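Local coordinates for protein acyl-CoA dehydrogenase (Mycobacterium thermoresistibile, PDB 3NF4) that binds flavin adenine dinucleotide and, as an acyl-CoA dehydrogenase, probably oxidises acyl-CoA thioesters to their 2,3-enoyl derivatives, at residues V257-A262 and A298-A303; L266-A271 and Y355-Y360. All coordinates share one frame; numbering follows the deposited sequence.

Contact 1: residues V257-A262 and A298-A303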
loop_
_atom_site.group_PDB
_atom_site.type_symbol
_atom_site.label_atom_id
_atom_site.label_comp_id
_atom_site.label_asym_id
_atom_site.label_seq_id
_atom_site.Cartn_x
_atom_site.Cartn_y
_atom_site.Cartn_z
ATOM N N VAL A 257 13.041 19.429 -0.225
ATOM C CA VAL A 257 14.061 18.737 -1.018
ATOM C C VAL A 257 13.512 17.458 -1.659
ATOM O O VAL A 257 13.789 17.190 -2.822
ATOM C CB VAL A 257 15.365 18.439 -0.183
ATOM C CG1 VAL A 257 16.330 17.557 -0.959
ATOM C CG2 VAL A 257 16.093 19.778 0.171
ATOM N N ALA A 258 12.750 16.658 -0.902
ATOM C CA ALA A 258 12.242 15.381 -1.426
ATOM C C ALA A 258 11.216 15.626 -2.526
ATOM O O ALA A 258 11.168 14.875 -3.511
ATOM C CB ALA A 258 11.632 14.504 -0.298
ATOM N N THR A 259 10.403 16.672 -2.366
ATOM C CA THR A 259 9.385 17.034 -3.388
ATOM C C THR A 259 10.060 17.389 -4.736
ATOM O O THR A 259 9.568 17.016 -5.807
ATOM C CB THR A 259 8.446 18.176 -2.861
ATOM O OG1 THR A 259 7.788 17.731 -1.662
ATOM C CG2 THR A 259 7.366 18.613 -3.902
ATOM N N GLY A 260 11.199 18.079 -4.683
ATOM C CA GLY A 260 11.864 18.549 -5.921
ATOM C C GLY A 260 12.598 17.412 -6.616
ATOM O O GLY A 260 12.674 17.389 -7.836
ATOM N N LEU A 261 13.138 16.469 -5.828
ATOM C CA LEU A 261 13.696 15.219 -6.369
ATOM C C LEU A 261 12.605 14.363 -7.042
ATOM O O LEU A 261 12.818 13.829 -8.154
ATOM C CB LEU A 261 14.378 14.386 -5.255
ATOM C CG LEU A 261 14.997 13.054 -5.694
ATOM C CD1 LEU A 261 16.095 13.200 -6.819
ATOM C CD2 LEU A 261 15.529 12.257 -4.491
ATOM N N ALA A 262 11.449 14.219 -6.378
ATOM C CA ALA A 262 10.308 13.558 -7.035
ATOM C C ALA A 262 9.850 14.289 -8.315
ATOM O O ALA A 262 9.570 13.644 -9.311
ATOM C CB ALA A 262 9.117 13.397 -6.077
ATOM N N ALA A 298 -0.135 12.718 -8.885
ATOM C CA ALA A 298 -0.875 12.891 -7.636
ATOM C C ALA A 298 0.030 12.923 -6.375
ATOM O O ALA A 298 -0.155 13.765 -5.464
ATOM C CB ALA A 298 -1.922 11.791 -7.488
ATOM N N ALA A 299 1.018 12.030 -6.337
ATOM C CA ALA A 299 1.950 11.983 -5.213
ATOM C C ALA A 299 2.782 13.274 -5.077
ATOM O O ALA A 299 2.908 13.820 -3.961
ATOM C CB ALA A 299 2.858 10.692 -5.280
ATOM N N VAL A 300 3.343 13.765 -6.187
ATOM C CA VAL A 300 4.081 15.032 -6.159
ATOM C C VAL A 300 3.192 16.227 -5.739
ATOM O O VAL A 300 3.588 17.020 -4.867
ATOM C CB VAL A 300 4.819 15.350 -7.493
ATOM C CG1 VAL A 300 5.704 16.610 -7.338
ATOM C CG2 VAL A 300 5.690 14.159 -7.972
ATOM N N ALA A 301 1.988 16.344 -6.307
ATOM C CA ALA A 301 1.151 17.508 -6.024
ATOM C C ALA A 301 0.755 17.525 -4.530
ATOM O O ALA A 301 0.793 18.568 -3.854
ATOM C CB ALA A 301 -0.113 17.528 -6.946
ATOM N N THR A 302 0.364 16.361 -4.041
ATOM C CA THR A 302 0.002 16.155 -2.654
ATOM C C THR A 302 1.166 16.494 -1.668
ATOM O O THR A 302 0.946 17.122 -0.633
ATOM C CB THR A 302 -0.429 14.692 -2.497
ATOM O OG1 THR A 302 -1.709 14.534 -3.127
ATOM C CG2 THR A 302 -0.550 14.307 -1.054
ATOM N N ALA A 303 2.389 16.099 -1.996
ATOM C CA ALA A 303 3.544 16.428 -1.150
ATOM C C ALA A 303 3.829 17.945 -1.137
ATOM O O ALA A 303 4.120 18.510 -0.080
ATOM C CB ALA A 303 4.762 15.627 -1.596
#
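T259 and V300 each set one methyl anti to their own backbone N: CG2 in T259, whose chi1 of -59° is measured to OG1 and puts that hydroxyl beside the N, and CG1 in V300 on the facing helix (chi1 -173°). The two methyls, T259 CG2 and V300 CG1, thereby come within 4.3 Å, and V300 CG1 also sits 4.2 Å from the carbonyl T259 O. The second branch of the valine, V300 CG2, turns to the next helical turn and rests 4.0 Å from A262 CB, so that one valine spans T259 and A262 with its two methyl groups. On its other branch T259 places OG1 3.7 Å from A303 CB, a van der Waals contact; the hydroxyl is hydrogen-bonded within its own helix, to A255 O one turn back. A262 and A303 both direct their methyls at the opposing helix. T259 and A303 are the nearest CA pair, 6.3 Å apart, and the segment axes lie 9.7 Å from each other; the facing positions are alanine, threonine and valine. On the flank turned from the interface, T302 OG1 bonds to A298 O at 2.9 Å; that carbonyl also takes T302 N, the two donors coming from opposite faces of its plane. This flank meets the second subunit, where T302 packs on T302 of that chain. A331 of helix 321-346 touches T259 and A303, adding a third helix beside the buried seam. The near-antiparallel course of the two segments, 155° between their directions, is that of neighbouring helices in the C-terminal helical bundle of the acyl-CoA dehydrogenase fold.

Contact 2: residues L266-A271 and Y355-Y360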
loop_
_atom_site.group_PDB
_atom_site.type_symbol
_atom_site.label_atom_id
_atom_site.label_comp_id
_atom_site.label_asym_id
_atom_site.label_seq_id
_atom_site.Cartn_x
_atom_site.Cartn_y
_atom_site.Cartn_z
ATOM N N LEU A 266 9.647 12.752 -12.076
ATOM C CA LEU A 266 8.413 12.818 -12.837
ATOM C C LEU A 266 8.601 13.451 -14.251
ATOM O O LEU A 266 8.045 12.919 -15.227
ATOM C CB LEU A 266 7.303 13.537 -12.051
ATOM C CG LEU A 266 5.947 13.689 -12.781
ATOM C CD1 LEU A 266 5.258 12.355 -12.863
ATOM C CD2 LEU A 266 4.971 14.729 -12.150
ATOM N N ASP A 267 9.346 14.563 -14.354
ATOM C CA ASP A 267 9.612 15.210 -15.660
ATOM C C ASP A 267 10.384 14.284 -16.653
ATOM O O ASP A 267 10.013 14.194 -17.830
ATOM C CB ASP A 267 10.343 16.566 -15.499
ATOM C CG ASP A 267 9.463 17.659 -14.839
ATOM O OD1 ASP A 267 8.203 17.607 -14.950
ATOM O OD2 ASP A 267 10.034 18.604 -14.228
ATOM N N GLU A 268 11.430 13.597 -16.180
ATOM C CA GLU A 268 12.088 12.568 -16.987
ATOM C C GLU A 268 11.110 11.533 -17.577
ATOM O O GLU A 268 11.168 11.237 -18.776
ATOM C CB GLU A 268 13.145 11.821 -16.172
ATOM C CG GLU A 268 14.350 12.649 -15.747
ATOM C CD GLU A 268 15.249 13.049 -16.918
ATOM O OE1 GLU A 268 15.222 12.353 -17.974
ATOM O OE2 GLU A 268 16.004 14.052 -16.777
ATOM N N ALA A 269 10.223 10.993 -16.735
ATOM C CA ALA A 269 9.333 9.901 -17.136
ATOM C C ALA A 269 8.215 10.357 -18.094
ATOM O O ALA A 269 7.878 9.642 -19.043
ATOM C CB ALA A 269 8.748 9.184 -15.903
ATOM N N VAL A 270 7.639 11.532 -17.834
ATOM C CA VAL A 270 6.688 12.158 -18.765
ATOM C C VAL A 270 7.316 12.388 -20.148
ATOM O O VAL A 270 6.752 11.967 -21.143
ATOM C CB VAL A 270 6.091 13.475 -18.200
ATOM C CG1 VAL A 270 5.280 14.216 -19.261
ATOM C CG2 VAL A 270 5.228 13.173 -16.949
ATOM N N ALA A 271 8.483 13.025 -20.209
ATOM C CA ALA A 271 9.193 13.175 -21.491
ATOM C C ALA A 271 9.414 11.828 -22.215
ATOM O O ALA A 271 9.005 11.691 -23.384
ATOM C CB ALA A 271 10.531 13.950 -21.329
ATOM N N TYR A 355 20.775 7.247 -18.438
ATOM C CA TYR A 355 19.808 8.241 -17.971
ATOM C C TYR A 355 19.986 8.529 -16.478
ATOM O O TYR A 355 20.702 7.799 -15.776
ATOM C CB TYR A 355 18.368 7.796 -18.286
ATOM C CG TYR A 355 18.141 7.592 -19.748
ATOM C CD1 TYR A 355 17.840 8.675 -20.597
ATOM C CD2 TYR A 355 18.271 6.335 -20.297
ATOM C CE1 TYR A 355 17.665 8.484 -21.978
ATOM C CE2 TYR A 355 18.099 6.125 -21.654
ATOM C CZ TYR A 355 17.800 7.190 -22.498
ATOM O OH TYR A 355 17.636 6.927 -23.844
ATOM N N ARG A 356 19.314 9.583 -16.010
ATOM C CA ARG A 356 19.387 10.060 -14.616
ATOM C C ARG A 356 18.507 9.306 -13.577
ATOM O O ARG A 356 18.779 9.358 -12.384
ATOM C CB ARG A 356 19.061 11.558 -14.586
ATOM C CG ARG A 356 20.158 12.445 -15.160
ATOM C CD ARG A 356 19.790 13.930 -15.019
ATOM N NE ARG A 356 20.920 14.814 -15.321
ATOM C CZ ARG A 356 20.844 16.141 -15.453
ATOM N NH1 ARG A 356 19.681 16.766 -15.322
ATOM N NH2 ARG A 356 21.932 16.849 -15.734
ATOM N N VAL A 357 17.453 8.623 -14.025
ATOM C CA VAL A 357 16.460 8.043 -13.098
ATOM C C VAL A 357 17.026 6.988 -12.098
ATOM O O VAL A 357 16.525 6.873 -10.974
ATOM C CB VAL A 357 15.182 7.543 -13.828
ATOM C CG1 VAL A 357 14.451 8.722 -14.432
ATOM C CG2 VAL A 357 15.525 6.518 -14.933
ATOM N N GLU A 358 18.081 6.264 -12.493
ATOM C CA GLU A 358 18.691 5.287 -11.576
ATOM C C GLU A 358 19.414 6.000 -10.433
ATOM O O GLU A 358 19.393 5.522 -9.292
ATOM C CB GLU A 358 19.600 4.288 -12.298
ATOM C CG GLU A 358 20.919 4.893 -12.842
ATOM C CD GLU A 358 22.023 5.015 -11.767
ATOM O OE1 GLU A 358 22.939 5.871 -11.933
ATOM O OE2 GLU A 358 21.939 4.263 -10.759
ATOM N N ARG A 359 20.013 7.161 -10.723
ATOM C CA ARG A 359 20.586 7.991 -9.659
ATOM C C ARG A 359 19.499 8.555 -8.702
ATOM O O ARG A 359 19.688 8.567 -7.471
ATOM C CB ARG A 359 21.439 9.121 -10.260
ATOM C CG ARG A 359 21.941 10.149 -9.226
ATOM C CD ARG A 359 23.114 11.070 -9.750
ATOM N NE ARG A 359 22.747 11.922 -10.902
ATOM C CZ ARG A 359 22.145 13.112 -10.826
ATOM N NH1 ARG A 359 21.800 13.660 -9.660
ATOM N NH2 ARG A 359 21.884 13.783 -11.941
ATOM N N TYR A 360 18.377 9.027 -9.266
ATOM C CA TYR A 360 17.303 9.646 -8.452
ATOM C C TYR A 360 16.746 8.646 -7.432
ATOM O O TYR A 360 16.540 9.003 -6.273
ATOM C CB TYR A 360 16.176 10.262 -9.323
ATOM C CG TYR A 360 16.580 11.500 -10.164
ATOM C CD1 TYR A 360 17.666 12.310 -9.803
ATOM C CD2 TYR A 360 15.857 11.859 -11.306
ATOM C CE1 TYR A 360 18.032 13.423 -10.566
ATOM C CE2 TYR A 360 16.209 12.942 -12.059
ATOM C CZ TYR A 360 17.295 13.732 -11.681
ATOM O OH TYR A 360 17.615 14.835 -12.439
HETATM O O HOH W 1 16.627 15.631 -14.806
#
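This is a side-chain contact bridged by a water, between the helix 247-274 near its C-terminal end and the start of helix 357-367, in the C-terminal helical domain. E268 carries one side of it alone. Its CB lies 3.8 Å from V357 CG1, and its CG lies 4.1 Å from Y360 CE2, approaching the tyrosine ring at the edge near the ring plane. A bend at chi2 (-69°) turns the glutamate chain after this apolar start and brings the carboxylate alongside R356. There OE2 of E268 stays 4.2 Å from R356 CD and 4.8 Å from R356 NH1, too far for a direct salt bridge, with the carboxylate and guanidinium planes 66° apart. A water joins the two groups. It donates to E268 OE2 at 2.6 Å, accepts a longer bond of 3.3 Å from R356 NH1, and pairs with Y360 OH at 2.7 Å. The water lies in plane at the edge of both the guanidinium and the phenol ring, and so links a carboxylate, a guanidinium and a phenol hydroxyl. The extended R356 side chain is held from elsewhere as well: NE pairs with D40 and NH1 with D36, so the guanidinium serves two aspartates as well as the water. With its charge shared in this way, any effect on the ionisation of E268 would probably be small. R356 O lies 3.8 Å above one face of the Y360 ring, offset toward its rim, one turn back in the chain. Around the contact, F346 of helix 321-346 touches both E268 and V357, Y360 leans on A264 and A265 of helix 247-274 and on T339 of helix 321-346, and R356 rests on V39 of helix 39-45.

Overall arrangement
From the N terminus, the chain passes the N-terminal helices and the strands of the middle domain before entering helix 247-274, which supplies the first segment of both contacts. Contact 1 closes the shorter loop, joining 257-262 to 298-303 on the next long helix. Contact 2 starts at 266-271, inside that loop, and ends at 355-360, beyond it, after helix 321-346, so the two closures cross. Their centres lie about 14 Å apart and they touch directly: L261 CD1 packs 3.5 Å from Y360 CD1. Together they fasten helices 289-315 and 357-367 to helix 247-274 within the C-terminal domain.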